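Long-range contacts in probable diphthine synthase (Aeropyrum pernix, PDB 1WDE), which probably catalyses the S-adenosyl-L-methionine-dependent trimethylation of a modified histidine in elongation factor 2, the second step of diphthamide biosynthesis: residues L208-S213 with E272-V277; T130-Y135 with G255-L260; G149-S154 with L192-E197. All blocks are in the same frame, centred on the assembly; numbering follows the deposited sequence.

All three contacts lie around the mixed sheet of the C-terminal half of this tetrapyrrole-methylase-type fold. Following the chain, T130-Y135 leads from helix 122-130 to strand 137-143 and opens contact 2. Contact 3 opens and closes next, joining the start of helix 153-165 to helix 184-202, so it lies wholly within the span of contact 2. L208-S213 then opens contact 1, ahead of strand 213-217. G255-L260 closes contact 2, and E272-V277 closes contact 1 before helix 277-287, so these two cross. Contacts 3 and 1 follow in series and touch: the L208 backbone N probably bonds to D195. Contacts 1 and 2 touch where Y273 packs on E258.

Contact 1: residues L208-S213 with E272-V277; sequences LARLPS and EYDRSV
R210 and D274 form a salt bridge beside an Asx turn that D274 makes just ahead of helix 277-287. NH1 of R210 lies 2.7 Å from OD1 of D274, with an N-H...O angle of 165°. OD1 sits too close to a neighbouring atom in the model, so the exact length is doubtful. The oxygen lies at the edge of the guanidinium, yet the guanidinium and carboxylate planes are 58° apart. The arginine chain bends at chi3 (-84°), and the guanidinium ends with CB of V277 over one face, near its margin. CG2 of V277 also packs 3.8 Å from CB of R210. The same methyl lies 3.8 Å from CD2 of L211; the L211 and V277 side chains cross at about a right angle. P212 and Y273 add a second apolar pair, with their CB atoms 3.6 Å apart.

The next shell positions the carboxylate. OD2 of D274 accepts from the backbone N of S276 at 2.8 Å, nearly end-on to its C-O bond. It also takes OG of S276 at 2.8 Å through its syn lone pair. This double grip probably limits rotation of the group, with OD1 on the arginine side.

Further out, P212 and Y273 both touch Y228 of strand 225-229, and L211 touches L163 of helix 153-165. The contact thus ties the approach to strand 213-217 to the start of the last helix, away from the annotated cofactor sites. One bridging water, its place doubtful at such short distances, donates to O of R210 at 2.5 Å and accepts from N of D274 at 2.6 Å.

Contact 2: residues T130-Y135 with G255-L260; sequences TMLSFY and GVEEWL
This is a loop-on-helix contact, in which the loop T130-Y135, begun by an ST turn at T130, lies against the first turns of helix 255-264. The loop carries the chain from helix 122-130 to strand 137-143. Its main polar link is the backbone N of S133, which donates to OE2 of E257 at 2.9 Å with an angle of 159°. OE2 uses its anti lone pair here, and H168 NE2 also bonds to it. OE1 is held by a salt bridge to R136 and by the backbone N of S254. The buried carboxylate is therefore gripped at both oxygens. Replacing this glutamate by an alanine would probably leave the S133 N-H and H168 without their partner and R136 without its counter-charge. CD2 of L132 lies 4.0 Å from CB of E257, and the two side chains cross at about a right angle. The selenomethionine M131 bends at chi3 (-37°), bringing CE nearest the carbonyl O of L260 and 4.1 Å from CB of L260. CD1 of L260 in turn lies 3.3 Å from O of M131. In the ST turn, OG1 of T130 bonds to O of R127 and accepts from N of L132 at 3.2 Å.

Contact 3: residues G149-S154 with L192-E197; sequences GVTPIS and LEADRE
I153 and A194 bring the two backbones closest, CA to CA 5.0 Å, where an inverse gamma turn centred on P152 meets the side of helix 184-202. The turn is closed by the backbone N of I153, which donates to O of T151 at 2.8 Å. P152 holds the N-cap position of helix 153-165, so the contact sets the start of one helix against the middle of another.

A194 is the focus of the packing. Its methyl group points into the turn, and CB lies 3.2 Å from O of P152. The same CB is 3.5 Å from CG of P152, so it meets both the ring and the carbonyl of the proline. The small alanine probably allows the turn to come this near to the helix. T151 comes alongside with its methyl rather than its hydroxyl. CG2 lies anti to the backbone N, OG1 stands beside that N (chi1 -66°), and CG2 approaches CA of A194 at 3.5 Å.

About one turn on, E197 meets T151 and I153. Its chi1 of -145° is away from a staggered setting, and the chain then runs out extended beyond CG. The carboxylate thus lies against methyl groups, with OE1 3.8 Å from CG2 of T151. I153 crosses the glutamate at about a right angle.

The contact is mostly apolar packing of the lead-in and first residue of helix 153-165 on helix 184-202. Outside the two segments, P152 touches L190 and P144, and I153 touches Y198, E201 and V294. D195 points away from the turn and bonds to Y160 OH of helix 153-165, a second tie between the same helices. CD1 of I153 ends 3.5 Å from OE2 of E197.

Contact 1: residues L208-S213 with E272-V277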
ATOM      1  N   LEU A 208     -10.941   3.308  17.329  1.00 21.38           N
ATOM      2  CA  LEU A 208     -10.851   2.738  15.984  1.00 22.41           C
ATOM      3  C   LEU A 208     -11.842   1.621  15.631  1.00 24.77           C
ATOM      4  O   LEU A 208     -12.349   1.574  14.502  1.00 19.02           O
ATOM      5  CB  LEU A 208      -9.405   2.281  15.718  1.00 22.12           C
ATOM      6  CG  LEU A 208      -8.315   3.361  15.913  1.00 21.27           C
ATOM      7  CD1 LEU A 208      -6.941   2.819  15.447  1.00 21.35           C
ATOM      8  CD2 LEU A 208      -8.653   4.615  15.087  1.00 24.97           C
ATOM      9  N   ALA A 209     -12.142   0.739  16.585  1.00 22.62           N
ATOM     10  CA  ALA A 209     -13.060  -0.375  16.326  1.00 22.50           C
ATOM     11  C   ALA A 209     -14.421   0.115  15.859  1.00 24.00           C
ATOM     12  O   ALA A 209     -15.094  -0.531  15.046  1.00 23.75           O
ATOM     13  CB  ALA A 209     -13.211  -1.223  17.591  1.00 27.72           C
ATOM     14  N   ARG A 210     -14.810   1.278  16.359  1.00 24.49           N
ATOM     15  CA  ARG A 210     -16.093   1.897  16.032  1.00 23.23           C
ATOM     16  C   ARG A 210     -16.170   2.667  14.703  1.00 26.92           C
ATOM     17  O   ARG A 210     -17.244   3.127  14.299  1.00 21.92           O
ATOM     18  CB  ARG A 210     -16.498   2.832  17.160  1.00 26.33           C
ATOM     19  CG  ARG A 210     -16.909   2.127  18.450  1.00 33.72           C
ATOM     20  CD  ARG A 210     -17.914   3.011  19.175  1.00 38.07           C
ATOM     21  NE  ARG A 210     -17.268   4.033  19.973  1.00 33.84           N
ATOM     22  CZ  ARG A 210     -17.802   5.209  20.286  1.00 31.52           C
ATOM     23  NH1 ARG A 210     -19.009   5.561  19.856  1.00 36.96           N
ATOM     24  NH2 ARG A 210     -17.135   6.017  21.080  1.00 32.23           N
ATOM     25  N   LEU A 211     -15.039   2.832  14.031  1.00 22.06           N
ATOM     26  CA  LEU A 211     -15.037   3.533  12.747  1.00 19.54           C
ATOM     27  C   LEU A 211     -15.401   2.627  11.584  1.00 21.51           C
ATOM     28  O   LEU A 211     -15.022   1.461  11.573  1.00 23.95           O
ATOM     29  CB  LEU A 211     -13.643   4.080  12.454  1.00 18.81           C
ATOM     30  CG  LEU A 211     -13.114   5.160  13.386  1.00 21.16           C
ATOM     31  CD1 LEU A 211     -11.631   5.392  13.101  1.00 26.59           C
ATOM     32  CD2 LEU A 211     -13.950   6.421  13.164  1.00 16.40           C
ATOM     33  N   PRO A 212     -16.123   3.163  10.585  1.00 18.76           N
ATOM     34  CA  PRO A 212     -16.501   2.386   9.407  1.00 20.94           C
ATOM     35  C   PRO A 212     -15.208   2.299   8.592  1.00 23.71           C
ATOM     36  O   PRO A 212     -14.225   3.004   8.883  1.00 20.09           O
ATOM     37  CB  PRO A 212     -17.553   3.266   8.726  1.00 20.50           C
ATOM     38  CG  PRO A 212     -17.056   4.654   9.027  1.00 22.71           C
ATOM     39  CD  PRO A 212     -16.688   4.527  10.515  1.00 22.80           C
ATOM     40  N   SER A 213     -15.189   1.440   7.589  1.00 22.24           N
ATOM     41  CA  SER A 213     -13.996   1.299   6.764  1.00 27.95           C
ATOM     42  C   SER A 213     -14.388   0.664   5.454  1.00 21.95           C
ATOM     43  O   SER A 213     -15.483   0.114   5.328  1.00 24.55           O
ATOM     44  CB  SER A 213     -12.939   0.449   7.483  1.00 31.00           C
ATOM     45  OG  SER A 213     -13.398  -0.886   7.686  1.00 44.44           O
ATOM     46  N   GLU A 272     -24.487   3.003   7.107  1.00 34.02           N
ATOM     47  CA  GLU A 272     -24.626   2.862   8.541  1.00 41.39           C
ATOM     48  C   GLU A 272     -23.275   2.729   9.209  1.00 42.60           C
ATOM     49  O   GLU A 272     -22.390   2.032   8.707  1.00 40.28           O
ATOM     50  CB  GLU A 272     -25.501   1.647   8.864  1.00 49.49           C
ATOM     51  CG  GLU A 272     -26.912   1.770   8.310  1.00 63.76           C
ATOM     52  CD  GLU A 272     -27.712   0.490   8.432  1.00 70.57           C
ATOM     53  OE1 GLU A 272     -27.190  -0.579   8.045  1.00 77.50           O
ATOM     54  OE2 GLU A 272     -28.867   0.552   8.902  1.00 75.06           O
ATOM     55  N   TYR A 273     -23.122   3.426  10.331  1.00 39.51           N
ATOM     56  CA  TYR A 273     -21.903   3.397  11.129  1.00 33.45           C
ATOM     57  C   TYR A 273     -22.143   4.192  12.408  1.00 31.95           C
ATOM     58  O   TYR A 273     -23.103   4.953  12.492  1.00 34.47           O
ATOM     59  CB  TYR A 273     -20.725   3.963  10.335  1.00 33.81           C
ATOM     60  CG  TYR A 273     -20.824   5.427   9.999  1.00 32.25           C
ATOM     61  CD1 TYR A 273     -20.546   6.401  10.953  1.00 38.52           C
ATOM     62  CD2 TYR A 273     -21.153   5.840   8.712  1.00 31.62           C
ATOM     63  CE1 TYR A 273     -20.586   7.748  10.634  1.00 44.73           C
ATOM     64  CE2 TYR A 273     -21.198   7.184   8.382  1.00 46.41           C
ATOM     65  CZ  TYR A 273     -20.912   8.133   9.345  1.00 45.38           C
ATOM     66  OH  TYR A 273     -20.943   9.466   9.014  1.00 59.04           O
ATOM     67  N   ASP A 274     -21.278   3.999  13.400  1.00 27.31           N
ATOM     68  CA  ASP A 274     -21.405   4.659  14.693  1.00 31.44           C
ATOM     69  C   ASP A 274     -21.465   6.183  14.570  1.00 33.55           C
ATOM     70  O   ASP A 274     -20.487   6.837  14.215  1.00 28.66           O
ATOM     71  CB  ASP A 274     -20.252   4.213  15.611  1.00 27.60           C
ATOM     72  CG  ASP A 274     -20.405   4.728  17.024  1.00 34.76           C
ATOM     73  OD1 ASP A 274     -20.152   3.951  17.963  1.00 30.78           O
ATOM     74  OD2 ASP A 274     -20.774   5.911  17.197  1.00 34.75           O
ATOM     75  N   ARG A 275     -22.627   6.743  14.893  1.00 40.88           N
ATOM     76  CA  ARG A 275     -22.845   8.180  14.764  1.00 43.10           C
ATOM     77  C   ARG A 275     -22.349   9.097  15.875  1.00 40.26           C
ATOM     78  O   ARG A 275     -22.715  10.274  15.930  1.00 41.27           O
ATOM     79  CB  ARG A 275     -24.322   8.439  14.460  1.00 47.89           C
ATOM     80  CG  ARG A 275     -24.681   8.062  13.020  1.00 55.71           C
ATOM     81  CD  ARG A 275     -26.147   8.301  12.706  1.00 67.91           C
ATOM     82  NE  ARG A 275     -26.460   8.109  11.287  1.00 73.48           N
ATOM     83  CZ  ARG A 275     -26.310   6.964  10.620  1.00 76.90           C
ATOM     84  NH1 ARG A 275     -26.628   6.905   9.334  1.00 74.78           N
ATOM     85  NH2 ARG A 275     -25.846   5.880  11.234  1.00 76.28           N
ATOM     86  N   SER A 276     -21.502   8.574  16.752  1.00 31.85           N
ATOM     87  CA  SER A 276     -20.940   9.404  17.801  1.00 32.96           C
ATOM     88  C   SER A 276     -19.407   9.287  17.828  1.00 29.46           C
ATOM     89  O   SER A 276     -18.727  10.124  18.400  1.00 30.42           O
ATOM     90  CB  SER A 276     -21.540   9.018  19.156  1.00 35.18           C
ATOM     91  OG  SER A 276     -21.536   7.616  19.346  1.00 53.60           O
ATOM     92  N   VAL A 277     -18.854   8.288  17.150  1.00 25.59           N
ATOM     93  CA  VAL A 277     -17.399   8.084  17.189  1.00 23.30           C
ATOM     94  C   VAL A 277     -16.565   9.263  16.649  1.00 19.37           C
ATOM     95  O   VAL A 277     -15.591   9.662  17.284  1.00 23.00           O
ATOM     96  CB  VAL A 277     -17.001   6.753  16.447  1.00 21.84           C
ATOM     97  CG1 VAL A 277     -17.337   6.858  14.953  1.00 19.79           C
ATOM     98  CG2 VAL A 277     -15.508   6.459  16.622  1.00 21.33           C
TER
HETATM   99  O   HOH W   1     -19.232   2.408  12.965  1.00 35.23           O

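Contact 2: residues T130-Y135 with G255-L260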
ATOM      1  N   THR A 130     -12.775   3.458  -4.525  1.00 19.87           N
ATOM      2  CA  THR A 130     -13.680   3.862  -3.428  1.00 15.15           C
ATOM      3  C   THR A 130     -14.456   5.113  -3.789  1.00 19.39           C
ATOM      4  O   THR A 130     -15.508   5.401  -3.211  1.00 22.17           O
ATOM      5  CB  THR A 130     -12.915   4.197  -2.111  1.00 16.45           C
ATOM      6  OG1 THR A 130     -12.200   5.424  -2.287  1.00 20.25           O
ATOM      7  CG2 THR A 130     -11.908   3.072  -1.718  1.00 15.03           C
HETATM    8  N   MSE A 131     -13.887   5.864  -4.723  1.00 18.57           N
HETATM    9  CA  MSE A 131     -14.405   7.119  -5.225  1.00 20.40           C
HETATM   10  C   MSE A 131     -14.446   8.246  -4.198  1.00 22.64           C
HETATM   11  O   MSE A 131     -15.116   9.258  -4.399  1.00 22.33           O
HETATM   12  CB  MSE A 131     -15.763   6.895  -5.871  1.00 24.84           C
HETATM   13  CG  MSE A 131     -15.672   5.908  -7.003  1.00 27.90           C
HETATM   14 SE   MSE A 131     -17.121   6.069  -8.253  1.00 50.30          SE
HETATM   15  CE  MSE A 131     -18.608   6.474  -7.077  1.00 46.30           C
ATOM     16  N   LEU A 132     -13.708   8.068  -3.105  1.00 21.42           N
ATOM     17  CA  LEU A 132     -13.615   9.099  -2.072  1.00 23.80           C
ATOM     18  C   LEU A 132     -12.757  10.229  -2.652  1.00 25.13           C
ATOM     19  O   LEU A 132     -12.000  10.025  -3.621  1.00 21.71           O
ATOM     20  CB  LEU A 132     -12.965   8.539  -0.800  1.00 18.37           C
ATOM     21  CG  LEU A 132     -13.888   7.567  -0.033  1.00 25.86           C
ATOM     22  CD1 LEU A 132     -13.149   6.982   1.138  1.00 18.00           C
ATOM     23  CD2 LEU A 132     -15.157   8.293   0.446  1.00 21.96           C
ATOM     24  N   SER A 133     -12.852  11.412  -2.063  1.00 19.06           N
ATOM     25  CA  SER A 133     -12.092  12.548  -2.592  1.00 20.79           C
ATOM     26  C   SER A 133     -10.587  12.350  -2.525  1.00 16.37           C
ATOM     27  O   SER A 133     -10.012  12.124  -1.456  1.00 16.34           O
ATOM     28  CB  SER A 133     -12.488  13.826  -1.859  1.00 21.83           C
ATOM     29  OG  SER A 133     -11.639  14.898  -2.209  1.00 25.23           O
ATOM     30  N   PHE A 134      -9.952  12.423  -3.685  1.00 18.93           N
ATOM     31  CA  PHE A 134      -8.501  12.270  -3.782  1.00 20.44           C
ATOM     32  C   PHE A 134      -7.797  13.238  -2.833  1.00 13.76           C
ATOM     33  O   PHE A 134      -6.864  12.857  -2.134  1.00 14.01           O
ATOM     34  CB  PHE A 134      -8.039  12.553  -5.227  1.00 21.35           C
ATOM     35  CG  PHE A 134      -6.557  12.748  -5.360  1.00 24.13           C
ATOM     36  CD1 PHE A 134      -6.017  14.024  -5.463  1.00 34.24           C
ATOM     37  CD2 PHE A 134      -5.699  11.661  -5.318  1.00 24.49           C
ATOM     38  CE1 PHE A 134      -4.624  14.210  -5.514  1.00 31.98           C
ATOM     39  CE2 PHE A 134      -4.312  11.837  -5.368  1.00 31.92           C
ATOM     40  CZ  PHE A 134      -3.780  13.116  -5.464  1.00 33.63           C
ATOM     41  N   TYR A 135      -8.298  14.469  -2.768  1.00 18.63           N
ATOM     42  CA  TYR A 135      -7.706  15.525  -1.944  1.00 19.95           C
ATOM     43  C   TYR A 135      -7.693  15.233  -0.445  1.00 21.85           C
ATOM     44  O   TYR A 135      -6.879  15.803   0.287  1.00 18.35           O
ATOM     45  CB  TYR A 135      -8.467  16.839  -2.161  1.00 20.31           C
ATOM     46  CG  TYR A 135      -8.576  17.246  -3.604  1.00 30.13           C
ATOM     47  CD1 TYR A 135      -7.489  17.837  -4.272  1.00 27.84           C
ATOM     48  CD2 TYR A 135      -9.757  17.029  -4.314  1.00 32.22           C
ATOM     49  CE1 TYR A 135      -7.581  18.196  -5.605  1.00 31.11           C
ATOM     50  CE2 TYR A 135      -9.865  17.379  -5.647  1.00 32.65           C
ATOM     51  CZ  TYR A 135      -8.778  17.962  -6.286  1.00 38.63           C
ATOM     52  OH  TYR A 135      -8.905  18.321  -7.597  1.00 31.12           O
ATOM     53  N   GLY A 255     -20.896  15.049   2.582  1.00 26.51           N
ATOM     54  CA  GLY A 255     -22.170  14.587   2.059  1.00 27.10           C
ATOM     55  C   GLY A 255     -22.038  13.972   0.678  1.00 30.87           C
ATOM     56  O   GLY A 255     -22.600  12.906   0.401  1.00 23.40           O
ATOM     57  N   VAL A 256     -21.298  14.641  -0.201  1.00 25.93           N
ATOM     58  CA  VAL A 256     -21.101  14.124  -1.549  1.00 29.51           C
ATOM     59  C   VAL A 256     -20.328  12.801  -1.500  1.00 27.50           C
ATOM     60  O   VAL A 256     -20.600  11.898  -2.287  1.00 23.65           O
ATOM     61  CB  VAL A 256     -20.364  15.156  -2.448  1.00 31.12           C
ATOM     62  CG1 VAL A 256     -19.890  14.495  -3.736  1.00 29.36           C
ATOM     63  CG2 VAL A 256     -21.325  16.308  -2.800  1.00 34.60           C
ATOM     64  N   GLU A 257     -19.396  12.669  -0.557  1.00 24.89           N
ATOM     65  CA  GLU A 257     -18.621  11.428  -0.448  1.00 27.42           C
ATOM     66  C   GLU A 257     -19.435  10.204  -0.037  1.00 25.91           C
ATOM     67  O   GLU A 257     -19.165   9.098  -0.500  1.00 21.35           O
ATOM     68  CB  GLU A 257     -17.460  11.602   0.522  1.00 21.90           C
ATOM     69  CG  GLU A 257     -16.261  12.346  -0.075  1.00 22.91           C
ATOM     70  CD  GLU A 257     -15.127  12.417   0.914  1.00 21.30           C
ATOM     71  OE1 GLU A 257     -15.371  12.823   2.066  1.00 26.86           O
ATOM     72  OE2 GLU A 257     -13.998  12.054   0.553  1.00 20.11           O
ATOM     73  N   GLU A 258     -20.397  10.396   0.863  1.00 24.66           N
ATOM     74  CA  GLU A 258     -21.277   9.313   1.306  1.00 28.28           C
ATOM     75  C   GLU A 258     -22.032   8.781   0.095  1.00 26.68           C
ATOM     76  O   GLU A 258     -22.251   7.572  -0.048  1.00 27.14           O
ATOM     77  CB  GLU A 258     -22.295   9.824   2.342  1.00 29.47           C
ATOM     78  CG  GLU A 258     -21.685  10.052   3.718  1.00 48.27           C
ATOM     79  CD  GLU A 258     -22.680  10.588   4.753  1.00 58.57           C
ATOM     80  OE1 GLU A 258     -22.294  10.679   5.942  1.00 58.62           O
ATOM     81  OE2 GLU A 258     -23.831  10.923   4.386  1.00 58.07           O
ATOM     82  N   TRP A 259     -22.436   9.700  -0.775  1.00 23.97           N
ATOM     83  CA  TRP A 259     -23.168   9.335  -1.980  1.00 25.25           C
ATOM     84  C   TRP A 259     -22.239   8.569  -2.922  1.00 27.92           C
ATOM     85  O   TRP A 259     -22.626   7.526  -3.449  1.00 24.08           O
ATOM     86  CB  TRP A 259     -23.720  10.605  -2.629  1.00 30.22           C
ATOM     87  CG  TRP A 259     -24.323  10.462  -3.998  1.00 26.19           C
ATOM     88  CD1 TRP A 259     -25.449   9.765  -4.346  1.00 31.86           C
ATOM     89  CD2 TRP A 259     -23.827  11.053  -5.207  1.00 28.31           C
ATOM     90  NE1 TRP A 259     -25.686   9.885  -5.702  1.00 26.23           N
ATOM     91  CE2 TRP A 259     -24.703  10.670  -6.253  1.00 31.80           C
ATOM     92  CE3 TRP A 259     -22.727  11.867  -5.510  1.00 32.80           C
ATOM     93  CZ2 TRP A 259     -24.507  11.075  -7.579  1.00 34.78           C
ATOM     94  CZ3 TRP A 259     -22.534  12.270  -6.830  1.00 30.71           C
ATOM     95  CH2 TRP A 259     -23.421  11.873  -7.848  1.00 30.50           C
ATOM     96  N   LEU A 260     -21.021   9.079  -3.120  1.00 27.11           N
ATOM     97  CA  LEU A 260     -20.027   8.438  -3.994  1.00 28.03           C
ATOM     98  C   LEU A 260     -19.629   7.058  -3.482  1.00 21.15           C
ATOM     99  O   LEU A 260     -19.604   6.101  -4.253  1.00 26.72           O
ATOM    100  CB  LEU A 260     -18.759   9.302  -4.108  1.00 25.90           C
ATOM    101  CG  LEU A 260     -18.914  10.683  -4.761  1.00 27.97           C
ATOM    102  CD1 LEU A 260     -17.601  11.484  -4.649  1.00 18.67           C
ATOM    103  CD2 LEU A 260     -19.316  10.496  -6.214  1.00 26.26           C
TER

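Contact 3: residues G149-S154 with L192-E197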
ATOM      1  N   GLY A 149       6.045  -9.700  15.538  1.00 50.65           N
ATOM      2  CA  GLY A 149       6.153  -9.636  16.983  1.00 52.66           C
ATOM      3  C   GLY A 149       6.014  -8.222  17.497  1.00 57.24           C
ATOM      4  O   GLY A 149       6.635  -7.847  18.498  1.00 56.23           O
ATOM      5  N   VAL A 150       5.187  -7.429  16.826  1.00 54.88           N
ATOM      6  CA  VAL A 150       5.001  -6.047  17.241  1.00 56.77           C
ATOM      7  C   VAL A 150       3.550  -5.585  17.272  1.00 55.99           C
ATOM      8  O   VAL A 150       2.790  -5.807  16.324  1.00 58.54           O
ATOM      9  CB  VAL A 150       5.778  -5.082  16.315  1.00 56.01           C
ATOM     10  CG1 VAL A 150       5.555  -3.645  16.761  1.00 59.07           C
ATOM     11  CG2 VAL A 150       7.258  -5.419  16.327  1.00 58.62           C
ATOM     12  N   THR A 151       3.176  -4.949  18.380  1.00 51.70           N
ATOM     13  CA  THR A 151       1.837  -4.388  18.531  1.00 49.03           C
ATOM     14  C   THR A 151       2.013  -2.989  17.954  1.00 44.46           C
ATOM     15  O   THR A 151       2.771  -2.180  18.485  1.00 41.86           O
ATOM     16  CB  THR A 151       1.421  -4.306  20.009  1.00 53.81           C
ATOM     17  OG1 THR A 151       1.291  -5.635  20.539  1.00 54.02           O
ATOM     18  CG2 THR A 151       0.094  -3.570  20.151  1.00 50.65           C
ATOM     19  N   PRO A 152       1.329  -2.697  16.846  1.00 39.38           N
ATOM     20  CA  PRO A 152       1.386  -1.407  16.144  1.00 39.09           C
ATOM     21  C   PRO A 152       0.828  -0.167  16.847  1.00 31.53           C
ATOM     22  O   PRO A 152      -0.150   0.396  16.385  1.00 30.84           O
ATOM     23  CB  PRO A 152       0.648  -1.708  14.838  1.00 34.11           C
ATOM     24  CG  PRO A 152      -0.382  -2.693  15.261  1.00 34.35           C
ATOM     25  CD  PRO A 152       0.397  -3.623  16.175  1.00 40.46           C
ATOM     26  N   ILE A 153       1.445   0.266  17.946  1.00 31.05           N
ATOM     27  CA  ILE A 153       0.957   1.444  18.664  1.00 27.37           C
ATOM     28  C   ILE A 153       1.210   2.746  17.883  1.00 25.76           C
ATOM     29  O   ILE A 153       0.339   3.613  17.786  1.00 22.74           O
ATOM     30  CB  ILE A 153       1.601   1.533  20.073  1.00 29.45           C
ATOM     31  CG1 ILE A 153       1.165   0.326  20.908  1.00 37.95           C
ATOM     32  CG2 ILE A 153       1.164   2.800  20.774  1.00 34.27           C
ATOM     33  CD1 ILE A 153       1.734   0.317  22.319  1.00 49.27           C
ATOM     34  N   SER A 154       2.400   2.894  17.321  1.00 23.19           N
ATOM     35  CA  SER A 154       2.673   4.104  16.565  1.00 28.64           C
ATOM     36  C   SER A 154       1.754   4.130  15.340  1.00 28.12           C
ATOM     37  O   SER A 154       1.369   5.196  14.874  1.00 26.11           O
ATOM     38  CB  SER A 154       4.135   4.151  16.143  1.00 23.03           C
ATOM     39  OG  SER A 154       4.410   3.101  15.243  1.00 42.77           O
ATOM     40  N   LEU A 192      -6.618  -3.241  16.346  1.00 25.56           N
ATOM     41  CA  LEU A 192      -7.517  -2.897  17.448  1.00 26.34           C
ATOM     42  C   LEU A 192      -6.870  -3.202  18.796  1.00 28.88           C
ATOM     43  O   LEU A 192      -7.087  -2.479  19.768  1.00 28.54           O
ATOM     44  CB  LEU A 192      -8.860  -3.616  17.281  1.00 18.83           C
ATOM     45  CG  LEU A 192      -9.603  -3.217  15.995  1.00 25.21           C
ATOM     46  CD1 LEU A 192     -10.930  -3.954  15.889  1.00 32.82           C
ATOM     47  CD2 LEU A 192      -9.843  -1.693  16.006  1.00 24.28           C
ATOM     48  N   GLU A 193      -6.061  -4.258  18.864  1.00 31.90           N
ATOM     49  CA  GLU A 193      -5.387  -4.545  20.124  1.00 32.65           C
ATOM     50  C   GLU A 193      -4.415  -3.392  20.393  1.00 33.66           C
ATOM     51  O   GLU A 193      -4.270  -2.966  21.537  1.00 33.90           O
ATOM     52  CB  GLU A 193      -4.630  -5.879  20.069  1.00 41.34           C
ATOM     53  CG  GLU A 193      -3.687  -6.103  21.259  1.00 48.43           C
ATOM     54  CD  GLU A 193      -4.386  -5.977  22.608  1.00 56.07           C
ATOM     55  OE1 GLU A 193      -3.681  -5.911  23.640  1.00 60.23           O
ATOM     56  OE2 GLU A 193      -5.638  -5.947  22.637  1.00 60.69           O
ATOM     57  N   ALA A 194      -3.768  -2.886  19.336  1.00 30.10           N
ATOM     58  CA  ALA A 194      -2.828  -1.759  19.462  1.00 27.68           C
ATOM     59  C   ALA A 194      -3.564  -0.505  19.912  1.00 20.98           C
ATOM     60  O   ALA A 194      -3.056   0.286  20.708  1.00 27.74           O
ATOM     61  CB  ALA A 194      -2.124  -1.476  18.097  1.00 25.88           C
ATOM     62  N   ASP A 195      -4.764  -0.314  19.378  1.00 26.02           N
ATOM     63  CA  ASP A 195      -5.566   0.843  19.730  1.00 27.22           C
ATOM     64  C   ASP A 195      -5.918   0.843  21.207  1.00 26.20           C
ATOM     65  O   ASP A 195      -5.832   1.875  21.867  1.00 28.96           O
ATOM     66  CB  ASP A 195      -6.839   0.867  18.889  1.00 27.05           C
ATOM     67  CG  ASP A 195      -7.651   2.138  19.094  1.00 26.94           C
ATOM     68  OD1 ASP A 195      -7.043   3.215  19.330  1.00 23.76           O
ATOM     69  OD2 ASP A 195      -8.896   2.064  18.995  1.00 26.28           O
ATOM     70  N   ARG A 196      -6.310  -0.317  21.733  1.00 30.29           N
ATOM     71  CA  ARG A 196      -6.668  -0.405  23.144  1.00 27.38           C
ATOM     72  C   ARG A 196      -5.462  -0.134  24.033  1.00 34.93           C
ATOM     73  O   ARG A 196      -5.588   0.481  25.096  1.00 38.78           O
ATOM     74  CB  ARG A 196      -7.278  -1.773  23.465  1.00 29.69           C
ATOM     75  CG  ARG A 196      -8.694  -1.949  22.925  1.00 27.32           C
ATOM     76  CD  ARG A 196      -9.363  -3.220  23.455  1.00 39.96           C
ATOM     77  NE  ARG A 196      -8.737  -4.451  22.967  1.00 36.78           N
ATOM     78  CZ  ARG A 196      -8.927  -4.974  21.757  1.00 38.26           C
ATOM     79  NH1 ARG A 196      -8.307  -6.099  21.432  1.00 35.67           N
ATOM     80  NH2 ARG A 196      -9.739  -4.390  20.880  1.00 34.20           N
ATOM     81  N   GLU A 197      -4.296  -0.588  23.592  1.00 37.43           N
ATOM     82  CA  GLU A 197      -3.062  -0.375  24.331  1.00 38.41           C
ATOM     83  C   GLU A 197      -2.687   1.100  24.244  1.00 37.33           C
ATOM     84  O   GLU A 197      -2.307   1.706  25.245  1.00 41.79           O
ATOM     85  CB  GLU A 197      -1.949  -1.225  23.726  1.00 44.45           C
ATOM     86  CG  GLU A 197      -0.955  -1.758  24.726  1.00 54.05           C
ATOM     87  CD  GLU A 197      -0.134  -2.898  24.155  1.00 61.26           C
ATOM     88  OE1 GLU A 197      -0.719  -3.969  23.865  1.00 65.27           O
ATOM     89  OE2 GLU A 197       1.092  -2.720  23.988  1.00 65.04           O
TER